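Local coordinates for protein glutamate--cysteine ligase GshA (Methylobacillus flagellatus KT, PDB 3K1T) that probably acts as a ligase that joins glutamate to cysteine, giving gamma-glutamylcysteine, at residues A46-R51 with V60-F65; L64-F69 with V345-D350. All blocks are in the same frame, centred on the assembly; numbering follows the deposited sequence.

Interaction 1 of 2, residues A46-R51 with V60-F65. With SO4 (sulfate ion), chain B.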
# COMPACT_ATOMS: atom_id res chain seq x y z
N ALA A 46 6.36 -7.64 10.83
CA ALA A 46 6.31 -7.67 12.29
C ALA A 46 4.88 -7.76 12.78
O ALA A 46 3.94 -7.34 12.08
CB ALA A 46 6.99 -6.41 12.87
N SER A 47 4.72 -8.25 13.99
CA SER A 47 3.44 -8.16 14.69
C SER A 47 3.65 -7.66 16.10
O SER A 47 4.70 -7.95 16.74
CB SER A 47 2.68 -9.48 14.69
OG SER A 47 3.34 -10.47 15.44
N VAL A 48 2.69 -6.88 16.60
CA VAL A 48 2.77 -6.36 17.95
C VAL A 48 1.47 -6.65 18.68
O VAL A 48 0.39 -6.31 18.17
CB VAL A 48 3.07 -4.82 17.96
CG1 VAL A 48 2.99 -4.25 19.39
CG2 VAL A 48 4.44 -4.53 17.34
N ASP A 49 1.59 -7.30 19.84
CA ASP A 49 0.48 -7.57 20.75
C ASP A 49 0.27 -6.35 21.64
O ASP A 49 1.24 -5.88 22.28
CB ASP A 49 0.80 -8.73 21.70
CG ASP A 49 0.93 -10.09 21.00
OD1 ASP A 49 0.85 -10.18 19.77
OD2 ASP A 49 1.10 -11.11 21.74
N LEU A 50 -0.98 -5.87 21.72
CA LEU A 50 -1.34 -4.80 22.62
C LEU A 50 -2.32 -5.28 23.69
O LEU A 50 -3.02 -6.27 23.49
CB LEU A 50 -2.02 -3.66 21.85
CG LEU A 50 -1.30 -3.05 20.64
CD1 LEU A 50 -2.25 -1.99 19.97
CD2 LEU A 50 0.07 -2.45 21.05
N ARG A 51 -2.38 -4.53 24.79
CA ARG A 51 -3.45 -4.64 25.77
C ARG A 51 -4.07 -3.27 26.05
O ARG A 51 -3.37 -2.29 26.31
CB ARG A 51 -3.01 -5.32 27.05
CG ARG A 51 -2.82 -6.83 26.86
CD ARG A 51 -2.61 -7.52 28.19
NE ARG A 51 -2.86 -8.94 28.07
CZ ARG A 51 -2.91 -9.78 29.09
NH1 ARG A 51 -2.68 -9.35 30.31
NH2 ARG A 51 -3.19 -11.07 28.86
N VAL A 60 2.80 -5.35 24.56
CA VAL A 60 3.29 -6.38 25.46
C VAL A 60 4.14 -7.46 24.79
O VAL A 60 4.69 -8.32 25.50
CB VAL A 60 2.16 -7.05 26.25
CG1 VAL A 60 1.44 -6.01 27.14
CG2 VAL A 60 1.17 -7.79 25.29
N ASP A 61 4.23 -7.45 23.45
CA ASP A 61 5.13 -8.35 22.71
C ASP A 61 5.34 -7.82 21.29
O ASP A 61 4.37 -7.33 20.64
CB ASP A 61 4.53 -9.77 22.60
CG ASP A 61 5.43 -10.75 21.80
OD1 ASP A 61 6.36 -11.24 22.46
OD2 ASP A 61 5.21 -11.00 20.56
N THR A 62 6.57 -7.91 20.81
CA THR A 62 6.91 -7.56 19.43
C THR A 62 7.54 -8.81 18.81
O THR A 62 8.50 -9.39 19.39
CB THR A 62 7.89 -6.41 19.36
OG1 THR A 62 7.29 -5.27 20.01
CG2 THR A 62 8.21 -6.02 17.89
N ASN A 63 7.00 -9.23 17.68
CA ASN A 63 7.49 -10.42 17.00
C ASN A 63 7.98 -10.05 15.59
O ASN A 63 7.20 -9.61 14.76
CB ASN A 63 6.37 -11.44 16.98
CG ASN A 63 6.79 -12.83 16.41
OD1 ASN A 63 7.95 -13.06 16.04
ND2 ASN A 63 5.82 -13.73 16.32
N LEU A 64 9.25 -10.24 15.32
CA LEU A 64 9.81 -9.98 13.97
C LEU A 64 9.70 -11.17 13.02
O LEU A 64 10.21 -11.11 11.88
CB LEU A 64 11.27 -9.54 14.10
CG LEU A 64 11.51 -8.25 14.86
CD1 LEU A 64 13.01 -7.98 14.95
CD2 LEU A 64 10.74 -7.10 14.24
N PHE A 65 9.02 -12.22 13.47
CA PHE A 65 8.75 -13.44 12.70
C PHE A 65 7.28 -13.87 12.83
O PHE A 65 6.97 -14.96 13.33
CB PHE A 65 9.70 -14.57 13.18
CG PHE A 65 11.08 -14.09 13.51
CD1 PHE A 65 11.36 -13.56 14.77
CD2 PHE A 65 12.11 -14.18 12.57
CE1 PHE A 65 12.64 -13.12 15.10
CE2 PHE A 65 13.40 -13.74 12.87
CZ PHE A 65 13.66 -13.19 14.13
S SO4 B . 2.21 -13.82 16.01
O1 SO4 B . 0.86 -14.19 16.39
O2 SO4 B . 1.91 -12.82 15.03
O3 SO4 B . 2.94 -13.24 17.11
O4 SO4 B . 2.93 -14.97 15.43
O HOH W 1 3.27 -10.31 18.45
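Ser47 and Asn63 form a hydrogen-bonded pair in an antiparallel beta hairpin, Ser47 N reaching Asn63 O at 2.9 Å and Asn63 N returning to Ser47 O at 2.8 Å. Farther along, Asp61 O accepts from Asp49 N while Asp49 O takes Val60 N, so two residues face one in a classic beta bulge. This backbone pairing is the tight part, with Ser47 OG 3.5 Å from Asn63 CB and Asp49 CB 3.7 Å from Val60 CG2. Packing is lighter where helix 398-421 covers Ala46 and Val48: Val48 lies beside Thr62, and Ala46 CB meets Leu64 CD2 at 4.1 Å. The Asp49/Asp61 end is open to water. Their side chains point the same way, OD2 to OD2 4.3 Å apart; a water bonded to Ser47 OG lies between the carboxylates, and Arg359 salt-bridges Asp49. A chi1 of -175° turns the Asn63 amide out to a sulfate, probably a crystallisation ion, ND2 meeting its O3 at 3.0 Å while OD1 closes an Asx turn with Phe65 N. With an alanine in place of Asn63, the sulfate would probably lose an amide donor and the turn its acceptor. Ser47 OG donates to sulfate O2 at 2.8 Å, so the site can accept an anion close to the acidic pair.

Interaction 2 of 2, residues L64-F69 with V345-D350. With SO4 (sulfate ion), chain B.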
# COMPACT_ATOMS: atom_id res chain seq x y z
N LEU A 64 9.25 -10.24 15.32
CA LEU A 64 9.81 -9.98 13.97
C LEU A 64 9.70 -11.17 13.02
O LEU A 64 10.21 -11.11 11.88
CB LEU A 64 11.27 -9.54 14.10
CG LEU A 64 11.51 -8.25 14.86
CD1 LEU A 64 13.01 -7.98 14.95
CD2 LEU A 64 10.74 -7.10 14.24
N PHE A 65 9.02 -12.22 13.47
CA PHE A 65 8.75 -13.44 12.70
C PHE A 65 7.28 -13.87 12.83
O PHE A 65 6.97 -14.96 13.33
CB PHE A 65 9.70 -14.57 13.18
CG PHE A 65 11.08 -14.09 13.51
CD1 PHE A 65 11.36 -13.56 14.77
CD2 PHE A 65 12.11 -14.18 12.57
CE1 PHE A 65 12.64 -13.12 15.10
CE2 PHE A 65 13.40 -13.74 12.87
CZ PHE A 65 13.66 -13.19 14.13
N PRO A 66 6.35 -13.01 12.40
CA PRO A 66 4.93 -13.27 12.68
C PRO A 66 4.45 -14.57 12.05
O PRO A 66 4.80 -14.86 10.90
CB PRO A 66 4.19 -12.04 12.10
CG PRO A 66 5.20 -11.22 11.41
CD PRO A 66 6.56 -11.71 11.71
N GLY A 67 3.63 -15.30 12.78
CA GLY A 67 3.19 -16.62 12.36
C GLY A 67 1.70 -16.84 12.25
O GLY A 67 1.24 -17.97 12.30
N GLY A 68 0.94 -15.74 12.10
CA GLY A 68 -0.51 -15.81 12.03
C GLY A 68 -1.07 -15.12 10.77
O GLY A 68 -2.16 -14.56 10.80
N PHE A 69 -0.34 -15.19 9.66
CA PHE A 69 -0.82 -14.59 8.39
C PHE A 69 -2.13 -15.16 7.88
O PHE A 69 -2.86 -14.49 7.15
CB PHE A 69 0.28 -14.67 7.30
CG PHE A 69 1.34 -13.62 7.48
CD1 PHE A 69 1.15 -12.35 6.98
CD2 PHE A 69 2.51 -13.91 8.15
CE1 PHE A 69 2.13 -11.36 7.18
CE2 PHE A 69 3.48 -12.95 8.36
CZ PHE A 69 3.29 -11.65 7.89
N VAL A 345 -3.67 -8.14 18.13
CA VAL A 345 -2.37 -8.31 17.49
C VAL A 345 -2.38 -7.50 16.19
O VAL A 345 -3.25 -7.74 15.35
CB VAL A 345 -2.14 -9.79 17.11
CG1 VAL A 345 -0.70 -10.00 16.58
CG2 VAL A 345 -2.45 -10.73 18.27
N ILE A 346 -1.45 -6.57 16.02
CA ILE A 346 -1.39 -5.68 14.89
C ILE A 346 -0.25 -6.12 13.97
O ILE A 346 0.90 -6.27 14.43
CB ILE A 346 -1.13 -4.20 15.34
CG1 ILE A 346 -2.11 -3.74 16.45
CG2 ILE A 346 -1.13 -3.25 14.08
CD1 ILE A 346 -3.48 -3.96 16.20
N TYR A 347 -0.56 -6.34 12.69
CA TYR A 347 0.42 -6.76 11.66
C TYR A 347 0.89 -5.57 10.80
O TYR A 347 0.08 -4.73 10.35
CB TYR A 347 -0.22 -7.84 10.75
CG TYR A 347 -0.01 -9.23 11.26
CD1 TYR A 347 -0.36 -9.58 12.58
CD2 TYR A 347 0.58 -10.20 10.46
CE1 TYR A 347 -0.12 -10.85 13.06
CE2 TYR A 347 0.79 -11.49 10.92
CZ TYR A 347 0.46 -11.80 12.23
OH TYR A 347 0.73 -13.06 12.71
N MSE A 348 2.20 -5.54 10.56
CA MSE A 348 2.86 -4.56 9.73
C MSE A 348 3.77 -5.23 8.73
O MSE A 348 4.35 -6.27 9.02
CB MSE A 348 3.64 -3.57 10.59
CG MSE A 348 2.67 -2.62 11.35
SE MSE A 348 3.40 -2.00 13.05
CE MSE A 348 3.47 -3.73 13.93
N MSE A 349 3.84 -4.64 7.54
CA MSE A 349 4.88 -4.95 6.55
C MSE A 349 5.53 -3.64 6.14
O MSE A 349 4.84 -2.61 5.95
CB MSE A 349 4.28 -5.73 5.37
CG MSE A 349 3.62 -7.00 5.85
SE MSE A 349 3.14 -8.19 4.34
CE MSE A 349 4.90 -8.97 4.18
N ASP A 350 6.85 -3.62 6.08
CA ASP A 350 7.60 -2.35 6.06
C ASP A 350 7.03 -1.53 7.24
O ASP A 350 6.74 -2.11 8.30
CB ASP A 350 7.52 -1.62 4.69
CG ASP A 350 8.44 -0.40 4.63
OD1 ASP A 350 9.61 -0.55 4.91
OD2 ASP A 350 8.00 0.71 4.33
S SO4 B . 2.21 -13.82 16.01
O1 SO4 B . 0.86 -14.19 16.39
O2 SO4 B . 1.91 -12.82 15.03
O3 SO4 B . 2.94 -13.24 17.11
O4 SO4 B . 2.93 -14.97 15.43
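Tyr347 projects its ring from strand 340-349 into a hollow formed by Pro66, Gly68 and Phe69 of the loop. One long edge of the tyrosine, carrying CD2 and CE2, stands on the face of Phe69 in a T-shaped stack, with centroids 5.0 Å apart and planes at 86°. CE2 sits over the middle of the Phe69 ring, so all six phenylalanine carbons lie near this edge. Phe69 reaches it because its CG is anti to the carbonyl carbon (chi1 -77°), which carries the ring back toward the strand although its CB does not point there. Pro66 forms the next wall, its CB 3.6 Å from Tyr347 CE2. On Phe69, the selenomethionine Met349 adds a lighter touch, its SE 4.4 Å from Phe69 CE1.

The strand is antiparallel to strand 45-52 within one sheet, and the loop, which leads from strand 57-63 toward helix 77-91, folds over the face bearing Tyr347; Ile346 and Met348 turn to helix 398-421 instead.

At the tip of the tyrosine the wall of the hollow is bare backbone. Gly68 has no side chain, and a beta carbon there would stand only 2.9 Å from Tyr347 OH, in clash with it. Tyr347 OH takes a weak, bent hydrogen bond from Gly68 N at 2.8 Å and gives a weak one to sulfate O2 at 2.6 Å. Gly67 N holds the same ion by O4, also at 2.8 Å, with Arg359 as a further donor. Farther out, Asn177 ND2 bonds to Pro66 O, and Asn114 OD1 accepts from Phe69 N.

In the fold
Interactions 1 and 2 meet at the sulfate and share Leu64 and Phe65, where the hairpin strand runs on into the loop. Strands 45-52 and 340-349 are neighbours in one antiparallel sheet, bonded at Val48 O to Ile346 N and Ala46 O to Met348 N. Interaction 1, close to the centre of the folded chain but only partly buried, is held by regular backbone bonds and divides into a face against helix 398-421 and a polar one holding the acidic pair, a water and the sulfate. Interaction 2 is buried and has no backbone pairing; ring and proline packing carries it. Ser47 CB against Tyr347 CE1, 3.5 Å apart, joins the hairpin's polar face to the Tyr347-Phe69 stack.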